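Transcriptional regulator, PadR family (Enterococcus faecalis, PDB 3HHH) probably binds DNA through a winged helix-turn-helix domain and acts as a dimeric transcriptional regulator of the PadR family. Local coordinates at residues G16-I21 against L54-N59; A20-K25 against Y30-I35; G12-L17 against K34-Q39. All blocks are in the same frame, centred on the assembly; numbering follows the deposited sequence.

Contact 1 (G16-I21 against L54-N59); sequences GLVLAI and LRLEKN
Leu19 and Leu56 mark the nearest backbone approach of 16-21 and 54-59, with their CA atoms 8.3 Å apart, too far for main-chain bonding, so side chains alone bridge the gap. Leu56 does most of this work from the side of helix 46-58. With its CG anti to the carbonyl carbon (chi1 -69°), it sends a forked end toward helix 13-24, where CD1 meets both Val18 and Leu19, and CD2 meets Leu19. Its CD1 lies 3.4 Å from CG1 of Val18, while its CD2 is at the same 3.4 Å from CD2 of Leu19. The Leu19 methyl lies against both prongs, since its CD2 is also 3.8 Å from Leu56 CD1. Val18 is directed toward helix 46-58, whereas Leu19 starts out alongside it and reaches across with its last carbons. All three residues are buried, and Val62 of the adjoining strand touches both leucines. Where helix 46-58 ends, the Asn59 amide turns back to its own chain: Asn59 ND2 donates to Arg55 O at 2.6 Å. The Asn59 backbone N binds the same oxygen from the opposite face of the carbonyl plane, so two donors hold this carbonyl. The packing is that of a winged helix-turn-helix domain, in which helix 13-24 backs helix 46-58, the probable recognition helix, close to the start of the wing.

Contact 2 (A20-K25 against Y30-I35); sequences AIIQRK and YEITKI
Ile21 packs against both Ile32 and Ile35, neighbours on one face of helix 29-37. Its CD1 reaches the CG2 methyl of Ile32 at 3.9 Å and lies over the backbone there as well, 3.8 Å from Ile32 O. The branch methyl CG2 of Ile21, placed opposite the backbone N by a chi1 of -69°, comes closest to CD1 of Ile35, at 3.8 Å. Ile21 and Ile35 run past one another in opposite senses, so the tip of each lies beside the branch of the other: Ile35 CG2 is 4.0 Å from Ile21 CD1. One residue further on, Ile22 extends the apolar patch, its CG1 4.0 Å from CD1 of Ile32. The beta-branched side chains thus interleave between helices 13-24 and 29-37; the axes of 20-24 and 30-35 come within 10.5 Å, their directions 116° apart. Both helices belong to the three-helix core of the winged helix-turn-helix fold, and helix 46-58 completes it, Val49 packing on Ile32 and Leu53 on Ile22. From this centre the contact becomes polar toward the solvent. Arg24 brings NH2 only loosely against the CG2 methyl of Ile35, its guanidinium inclined to it, and Met105 of the second subunit packs on the same arginine. Lys25, the first residue to leave the helical conformation, extends an almost straight chain toward Glu31. Lys25 NZ stops 4.4 Å from Glu31 OE2, beyond a salt bridge, where the opposite charges may still attract. The other carboxylate oxygen of Glu31, OE1, is engaged by the hydroxyl of Thr27 and, weakly, by the backbone N of Tyr28.

Contact 3 (G12-L17 against K34-Q39); sequences GILEGL and KILNDQ
Leu36 reaches across to Leu14 and Leu17, joining the last turn of helix 29-37 to the start of helix 13-24 within the three-helix core of the winged helix-turn-helix domain. It buries more surface here than either partner, and its two methyls divide the work unequally. CD2 of Leu36 serves both leucines, lying 4.0 Å from Leu14 CD1 and 4.1 Å from Leu17 CD1, whereas CD1, of these two leucines, meets Leu14 alone. Leu14 sets off along the flank of the contact and gets across because its CG lies opposite the backbone N (chi1 -167°), which swings the CD1 methyl over to Leu36. Leu17 is directed toward helix 29-37 and adds its CB to the packing. Phe41 covers Leu17 and Leu36 from the following loop, while Ile44, Thr48 and Ile52 adjoin Leu14; Val102 of the second subunit also packs on Leu17, so the cluster borders the dimer interface. Beyond the leucines, polar groups tie each segment to itself. Gly12, at the N-cap of helix 13-24, gives its N-H weakly to Glu15 OE1. Near the end of helix 29-37, Lys34 NZ forms a salt bridge 3.0 Å long to Asp38 OD2, entering on the syn lone pair of that oxygen.

In the fold
All three contacts use helix 13-24, which packs against both helix 29-37 and helix 46-58. Along that helix contact 3 comes first, contact 1 next and contact 2 last. Contacts 2 and 3 join it to overlapping segments that share Lys34 and Ile35, in reverse order along the two helices; their centres are 8 Å apart, and Ile21 CD1 packs on Leu36 CG where they meet. Contact 1 faces helix 46-58 instead, its centre 10 Å from contact 2 and 11 Å from contact 3. The pair of helices thus held, 29-37 and 46-58, probably forms the helix-turn-helix unit that engages DNA, as in other PadR-family proteins. Each contact also touches the second subunit, placing this core beside the dimer interface.

Contact 1 (G16-I21 against L54-N59)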
loop_
_atom_site.group_PDB
_atom_site.type_symbol
_atom_site.label_atom_id
_atom_site.label_comp_id
_atom_site.label_asym_id
_atom_site.label_seq_id
_atom_site.Cartn_x
_atom_site.Cartn_y
_atom_site.Cartn_z
ATOM N N GLY B 16 -4.227 8.306 2.263
ATOM C CA GLY B 16 -4.917 8.149 3.537
ATOM C C GLY B 16 -4.236 8.881 4.673
ATOM O O GLY B 16 -4.897 9.522 5.484
ATOM N N LEU B 17 -2.913 8.778 4.733
ATOM C CA LEU B 17 -2.134 9.456 5.765
ATOM C C LEU B 17 -2.170 10.972 5.596
ATOM O O LEU B 17 -2.176 11.710 6.577
ATOM C CB LEU B 17 -0.680 8.977 5.738
ATOM C CG LEU B 17 -0.422 7.506 6.061
ATOM C CD1 LEU B 17 1.075 7.234 6.022
ATOM C CD2 LEU B 17 -1.015 7.124 7.422
ATOM N N VAL B 18 -2.180 11.432 4.349
ATOM C CA VAL B 18 -2.278 12.861 4.063
ATOM C C VAL B 18 -3.618 13.390 4.566
ATOM O O VAL B 18 -3.662 14.398 5.266
ATOM C CB VAL B 18 -2.089 13.161 2.553
ATOM C CG1 VAL B 18 -2.572 14.561 2.208
ATOM C CG2 VAL B 18 -0.625 12.988 2.166
ATOM N N LEU B 19 -4.705 12.703 4.229
ATOM C CA LEU B 19 -6.016 13.085 4.746
ATOM C C LEU B 19 -5.970 13.151 6.274
ATOM O O LEU B 19 -6.433 14.126 6.875
ATOM C CB LEU B 19 -7.104 12.105 4.289
ATOM C CG LEU B 19 -7.497 12.110 2.807
ATOM C CD1 LEU B 19 -8.663 11.152 2.578
ATOM C CD2 LEU B 19 -7.857 13.502 2.323
ATOM N N ALA B 20 -5.381 12.121 6.884
ATOM C CA ALA B 20 -5.234 12.031 8.337
ATOM C C ALA B 20 -4.563 13.265 8.927
ATOM O O ALA B 20 -5.073 13.853 9.886
ATOM C CB ALA B 20 -4.445 10.785 8.709
ATOM N N ILE B 21 -3.426 13.652 8.350
ATOM C CA ILE B 21 -2.672 14.815 8.827
ATOM C C ILE B 21 -3.494 16.104 8.730
ATOM O O ILE B 21 -3.522 16.896 9.671
ATOM C CB ILE B 21 -1.346 14.989 8.061
ATOM C CG1 ILE B 21 -0.379 13.855 8.407
ATOM C CG2 ILE B 21 -0.698 16.322 8.400
ATOM C CD1 ILE B 21 0.769 13.714 7.426
ATOM N N LEU B 54 -2.969 17.960 -5.047
ATOM C CA LEU B 54 -3.710 18.324 -6.258
ATOM C C LEU B 54 -4.906 17.395 -6.455
ATOM O O LEU B 54 -6.012 17.852 -6.742
ATOM C CB LEU B 54 -2.806 18.287 -7.501
ATOM C CG LEU B 54 -2.011 19.562 -7.801
ATOM C CD1 LEU B 54 -0.895 19.286 -8.806
ATOM C CD2 LEU B 54 -2.935 20.668 -8.303
ATOM N N ARG B 55 -4.682 16.096 -6.283
ATOM C CA ARG B 55 -5.734 15.106 -6.502
ATOM C C ARG B 55 -6.837 15.196 -5.447
ATOM O O ARG B 55 -8.021 15.094 -5.773
ATOM C CB ARG B 55 -5.150 13.690 -6.541
ATOM C CG ARG B 55 -6.177 12.639 -6.939
ATOM C CD ARG B 55 -5.562 11.271 -7.173
ATOM N NE ARG B 55 -6.604 10.281 -7.439
ATOM C CZ ARG B 55 -7.372 9.714 -6.509
ATOM N NH1 ARG B 55 -7.222 10.016 -5.222
ATOM N NH2 ARG B 55 -8.298 8.828 -6.867
ATOM N N LEU B 56 -6.444 15.379 -4.190
ATOM C CA LEU B 56 -7.403 15.545 -3.097
ATOM C C LEU B 56 -8.319 16.736 -3.357
ATOM O O LEU B 56 -9.545 16.630 -3.231
ATOM C CB LEU B 56 -6.677 15.740 -1.761
ATOM C CG LEU B 56 -5.922 14.534 -1.201
ATOM C CD1 LEU B 56 -5.165 14.944 0.048
ATOM C CD2 LEU B 56 -6.869 13.373 -0.911
ATOM N N GLU B 57 -7.708 17.863 -3.717
ATOM C CA GLU B 57 -8.440 19.080 -4.054
ATOM C C GLU B 57 -9.375 18.849 -5.237
ATOM O O GLU B 57 -10.561 19.166 -5.163
ATOM C CB GLU B 57 -7.458 20.215 -4.361
ATOM C CG GLU B 57 -8.117 21.522 -4.796
ATOM C CD GLU B 57 -7.276 22.752 -4.473
ATOM O OE1 GLU B 57 -6.056 22.601 -4.221
ATOM O OE2 GLU B 57 -7.839 23.869 -4.465
ATOM N N LYS B 58 -8.841 18.276 -6.313
ATOM C CA LYS B 58 -9.621 18.000 -7.527
ATOM C C LYS B 58 -10.944 17.296 -7.207
ATOM O O LYS B 58 -11.984 17.652 -7.754
ATOM C CB LYS B 58 -8.792 17.163 -8.513
ATOM C CG LYS B 58 -9.461 16.893 -9.867
ATOM C CD LYS B 58 -8.706 15.827 -10.666
ATOM C CE LYS B 58 -9.640 14.994 -11.545
ATOM N NZ LYS B 58 -10.275 15.787 -12.633
ATOM N N ASN B 59 -10.899 16.316 -6.308
ATOM C CA ASN B 59 -12.087 15.546 -5.930
ATOM C C ASN B 59 -12.880 16.166 -4.768
ATOM O O ASN B 59 -13.864 15.586 -4.302
ATOM C CB ASN B 59 -11.683 14.112 -5.582
ATOM C CG ASN B 59 -11.074 13.374 -6.762
ATOM O OD1 ASN B 59 -11.755 12.607 -7.447
ATOM N ND2 ASN B 59 -9.789 13.608 -7.012
#

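Contact 2 (A20-K25 against Y30-I35)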
loop_
_atom_site.group_PDB
_atom_site.type_symbol
_atom_site.label_atom_id
_atom_site.label_comp_id
_atom_site.label_asym_id
_atom_site.label_seq_id
_atom_site.Cartn_x
_atom_site.Cartn_y
_atom_site.Cartn_z
ATOM N N ALA B 20 -5.381 12.121 6.884
ATOM C CA ALA B 20 -5.234 12.031 8.337
ATOM C C ALA B 20 -4.563 13.265 8.927
ATOM O O ALA B 20 -5.073 13.853 9.886
ATOM C CB ALA B 20 -4.445 10.785 8.709
ATOM N N ILE B 21 -3.426 13.652 8.350
ATOM C CA ILE B 21 -2.672 14.815 8.827
ATOM C C ILE B 21 -3.494 16.104 8.730
ATOM O O ILE B 21 -3.522 16.896 9.671
ATOM C CB ILE B 21 -1.346 14.989 8.061
ATOM C CG1 ILE B 21 -0.379 13.855 8.407
ATOM C CG2 ILE B 21 -0.698 16.322 8.400
ATOM C CD1 ILE B 21 0.769 13.714 7.426
ATOM N N ILE B 22 -4.173 16.297 7.604
ATOM C CA ILE B 22 -5.011 17.484 7.399
ATOM C C ILE B 22 -6.178 17.549 8.406
ATOM O O ILE B 22 -6.531 18.634 8.887
ATOM C CB ILE B 22 -5.555 17.549 5.946
ATOM C CG1 ILE B 22 -4.404 17.702 4.934
ATOM C CG2 ILE B 22 -6.516 18.707 5.782
ATOM C CD1 ILE B 22 -4.808 17.431 3.487
ATOM N N GLN B 23 -6.761 16.392 8.729
ATOM C CA GLN B 23 -7.851 16.316 9.716
ATOM C C GLN B 23 -7.430 16.858 11.080
ATOM O O GLN B 23 -8.202 17.532 11.757
ATOM C CB GLN B 23 -8.315 14.869 9.903
ATOM C CG GLN B 23 -9.662 14.735 10.620
ATOM C CD GLN B 23 -9.874 13.359 11.234
ATOM O OE1 GLN B 23 -8.966 12.791 11.845
ATOM N NE2 GLN B 23 -11.078 12.822 11.079
ATOM N N ARG B 24 -6.199 16.546 11.469
ATOM C CA ARG B 24 -5.681 16.889 12.788
ATOM C C ARG B 24 -5.440 18.393 12.905
ATOM O O ARG B 24 -5.794 19.007 13.915
ATOM C CB ARG B 24 -4.375 16.135 13.043
ATOM C CG ARG B 24 -4.334 15.357 14.347
ATOM C CD ARG B 24 -2.924 14.859 14.633
ATOM N NE ARG B 24 -2.359 14.122 13.495
ATOM C CZ ARG B 24 -1.092 13.717 13.391
ATOM N NH1 ARG B 24 -0.211 13.953 14.363
ATOM N NH2 ARG B 24 -0.705 13.057 12.305
ATOM N N LYS B 25 -4.838 18.973 11.868
ATOM C CA LYS B 25 -4.483 20.391 11.859
ATOM C C LYS B 25 -4.528 20.968 10.438
ATOM O O LYS B 25 -4.104 20.311 9.482
ATOM C CB LYS B 25 -3.074 20.570 12.437
ATOM C CG LYS B 25 -2.720 22.010 12.825
ATOM C CD LYS B 25 -1.208 22.200 12.934
ATOM C CE LYS B 25 -0.850 23.549 13.542
ATOM N NZ LYS B 25 0.624 23.696 13.749
ATOM N N TYR B 30 4.609 21.714 3.073
ATOM C CA TYR B 30 5.863 21.571 3.816
ATOM C C TYR B 30 5.620 20.981 5.203
ATOM O O TYR B 30 6.358 20.100 5.637
ATOM C CB TYR B 30 6.595 22.914 3.940
ATOM C CG TYR B 30 8.028 22.789 4.422
ATOM C CD1 TYR B 30 8.321 22.647 5.782
ATOM C CD2 TYR B 30 9.090 22.811 3.522
ATOM C CE1 TYR B 30 9.630 22.527 6.229
ATOM C CE2 TYR B 30 10.406 22.693 3.963
ATOM C CZ TYR B 30 10.668 22.551 5.314
ATOM O OH TYR B 30 11.966 22.432 5.752
ATOM N N GLU B 31 4.600 21.487 5.895
ATOM C CA GLU B 31 4.209 20.959 7.207
ATOM C C GLU B 31 3.852 19.484 7.109
ATOM O O GLU B 31 4.310 18.678 7.915
ATOM C CB GLU B 31 3.008 21.721 7.775
ATOM C CG GLU B 31 3.351 22.987 8.538
ATOM C CD GLU B 31 2.112 23.752 8.997
ATOM O OE1 GLU B 31 1.000 23.440 8.521
ATOM O OE2 GLU B 31 2.254 24.680 9.826
ATOM N N ILE B 32 3.038 19.145 6.110
ATOM C CA ILE B 32 2.557 17.777 5.912
ATOM C C ILE B 32 3.717 16.824 5.641
ATOM O O ILE B 32 3.808 15.757 6.251
ATOM C CB ILE B 32 1.563 17.686 4.732
ATOM C CG1 ILE B 32 0.318 18.539 5.003
ATOM C CG2 ILE B 32 1.166 16.236 4.483
ATOM C CD1 ILE B 32 -0.667 18.577 3.845
ATOM N N THR B 33 4.599 17.220 4.724
ATOM C CA THR B 33 5.769 16.421 4.367
ATOM C C THR B 33 6.696 16.233 5.568
ATOM O O THR B 33 7.244 15.152 5.765
ATOM C CB THR B 33 6.557 17.065 3.197
ATOM O OG1 THR B 33 5.656 17.381 2.128
ATOM C CG2 THR B 33 7.640 16.125 2.681
ATOM N N LYS B 34 6.848 17.282 6.372
ATOM C CA LYS B 34 7.739 17.259 7.535
ATOM C C LYS B 34 7.225 16.314 8.629
ATOM O O LYS B 34 8.013 15.613 9.271
ATOM C CB LYS B 34 7.915 18.674 8.104
ATOM C CG LYS B 34 9.169 18.845 8.953
ATOM C CD LYS B 34 8.960 19.832 10.093
ATOM C CE LYS B 34 10.219 19.984 10.931
ATOM N NZ LYS B 34 10.672 18.693 11.526
ATOM N N ILE B 35 5.908 16.310 8.838
ATOM C CA ILE B 35 5.262 15.385 9.773
ATOM C C ILE B 35 5.436 13.936 9.321
ATOM O O ILE B 35 5.819 13.081 10.116
ATOM C CB ILE B 35 3.755 15.683 9.922
ATOM C CG1 ILE B 35 3.545 16.981 10.702
ATOM C CG2 ILE B 35 3.044 14.532 10.629
ATOM C CD1 ILE B 35 2.110 17.456 10.725
#

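Contact 3 (G12-L17 against K34-Q39)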
loop_
_atom_site.group_PDB
_atom_site.type_symbol
_atom_site.label_atom_id
_atom_site.label_comp_id
_atom_site.label_asym_id
_atom_site.label_seq_id
_atom_site.Cartn_x
_atom_site.Cartn_y
_atom_site.Cartn_z
ATOM N N GLY B 12 -1.920 4.456 -2.247
ATOM C CA GLY B 12 -3.190 4.263 -1.551
ATOM C C GLY B 12 -3.101 4.639 -0.084
ATOM O O GLY B 12 -3.987 5.315 0.444
ATOM N N ILE B 13 -2.032 4.200 0.575
ATOM C CA ILE B 13 -1.790 4.505 1.976
ATOM C C ILE B 13 -1.474 5.981 2.166
ATOM O O ILE B 13 -2.025 6.628 3.051
ATOM C CB ILE B 13 -0.605 3.689 2.545
ATOM C CG1 ILE B 13 -0.851 2.182 2.383
ATOM C CG2 ILE B 13 -0.367 4.044 4.018
ATOM C CD1 ILE B 13 0.225 1.319 3.003
ATOM N N LEU B 14 -0.585 6.509 1.333
ATOM C CA LEU B 14 -0.099 7.877 1.504
ATOM C C LEU B 14 -1.227 8.896 1.398
ATOM O O LEU B 14 -1.273 9.853 2.174
ATOM C CB LEU B 14 1.001 8.190 0.491
ATOM C CG LEU B 14 1.804 9.466 0.766
ATOM C CD1 LEU B 14 2.350 9.483 2.190
ATOM C CD2 LEU B 14 2.936 9.606 -0.256
ATOM N N GLU B 15 -2.132 8.684 0.444
ATOM C CA GLU B 15 -3.351 9.492 0.338
ATOM C C GLU B 15 -4.097 9.489 1.669
ATOM O O GLU B 15 -4.536 10.533 2.148
ATOM C CB GLU B 15 -4.281 8.959 -0.760
ATOM C CG GLU B 15 -3.871 9.320 -2.198
ATOM C CD GLU B 15 -2.848 8.364 -2.827
ATOM O OE1 GLU B 15 -2.239 7.538 -2.103
ATOM O OE2 GLU B 15 -2.656 8.453 -4.062
ATOM N N GLY B 16 -4.227 8.306 2.263
ATOM C CA GLY B 16 -4.917 8.149 3.537
ATOM C C GLY B 16 -4.236 8.881 4.673
ATOM O O GLY B 16 -4.897 9.522 5.484
ATOM N N LEU B 17 -2.913 8.778 4.733
ATOM C CA LEU B 17 -2.134 9.456 5.765
ATOM C C LEU B 17 -2.170 10.972 5.596
ATOM O O LEU B 17 -2.176 11.710 6.577
ATOM C CB LEU B 17 -0.680 8.977 5.738
ATOM C CG LEU B 17 -0.422 7.506 6.061
ATOM C CD1 LEU B 17 1.075 7.234 6.022
ATOM C CD2 LEU B 17 -1.015 7.124 7.422
ATOM N N LYS B 34 6.848 17.282 6.372
ATOM C CA LYS B 34 7.739 17.259 7.535
ATOM C C LYS B 34 7.225 16.314 8.629
ATOM O O LYS B 34 8.013 15.613 9.271
ATOM C CB LYS B 34 7.915 18.674 8.104
ATOM C CG LYS B 34 9.169 18.845 8.953
ATOM C CD LYS B 34 8.960 19.832 10.093
ATOM C CE LYS B 34 10.219 19.984 10.931
ATOM N NZ LYS B 34 10.672 18.693 11.526
ATOM N N ILE B 35 5.908 16.310 8.838
ATOM C CA ILE B 35 5.262 15.385 9.773
ATOM C C ILE B 35 5.436 13.936 9.321
ATOM O O ILE B 35 5.819 13.081 10.116
ATOM C CB ILE B 35 3.755 15.683 9.922
ATOM C CG1 ILE B 35 3.545 16.981 10.702
ATOM C CG2 ILE B 35 3.044 14.532 10.629
ATOM C CD1 ILE B 35 2.110 17.456 10.725
ATOM N N LEU B 36 5.149 13.670 8.047
ATOM C CA LEU B 36 5.366 12.339 7.469
ATOM C C LEU B 36 6.818 11.892 7.642
ATOM O O LEU B 36 7.081 10.758 8.050
ATOM C CB LEU B 36 4.987 12.318 5.985
ATOM C CG LEU B 36 3.487 12.268 5.686
ATOM C CD1 LEU B 36 3.178 12.788 4.288
ATOM C CD2 LEU B 36 2.951 10.850 5.867
ATOM N N ASN B 37 7.752 12.792 7.339
ATOM C CA ASN B 37 9.182 12.506 7.481
ATOM C C ASN B 37 9.561 12.109 8.906
ATOM O O ASN B 37 10.370 11.202 9.099
ATOM C CB ASN B 37 10.032 13.713 7.049
ATOM C CG ASN B 37 9.947 13.991 5.557
ATOM O OD1 ASN B 37 9.380 13.208 4.794
ATOM N ND2 ASN B 37 10.506 15.118 5.137
ATOM N N ASP B 38 8.961 12.777 9.894
ATOM C CA ASP B 38 9.283 12.539 11.308
ATOM C C ASP B 38 8.609 11.299 11.907
ATOM O O ASP B 38 8.838 10.994 13.076
ATOM C CB ASP B 38 8.893 13.760 12.163
ATOM C CG ASP B 38 9.682 15.018 11.808
ATOM O OD1 ASP B 38 10.798 14.910 11.255
ATOM O OD2 ASP B 38 9.178 16.127 12.092
ATOM N N GLN B 39 7.787 10.593 11.128
ATOM C CA GLN B 39 6.938 9.514 11.669
ATOM C C GLN B 39 7.272 8.010 11.464
ATOM O O GLN B 39 6.581 7.186 12.057
ATOM C CB GLN B 39 5.484 9.759 11.231
ATOM C CG GLN B 39 4.803 10.878 11.994
ATOM C CD GLN B 39 4.669 10.576 13.466
ATOM O OE1 GLN B 39 4.151 9.528 13.852
ATOM N NE2 GLN B 39 5.144 11.492 14.304
#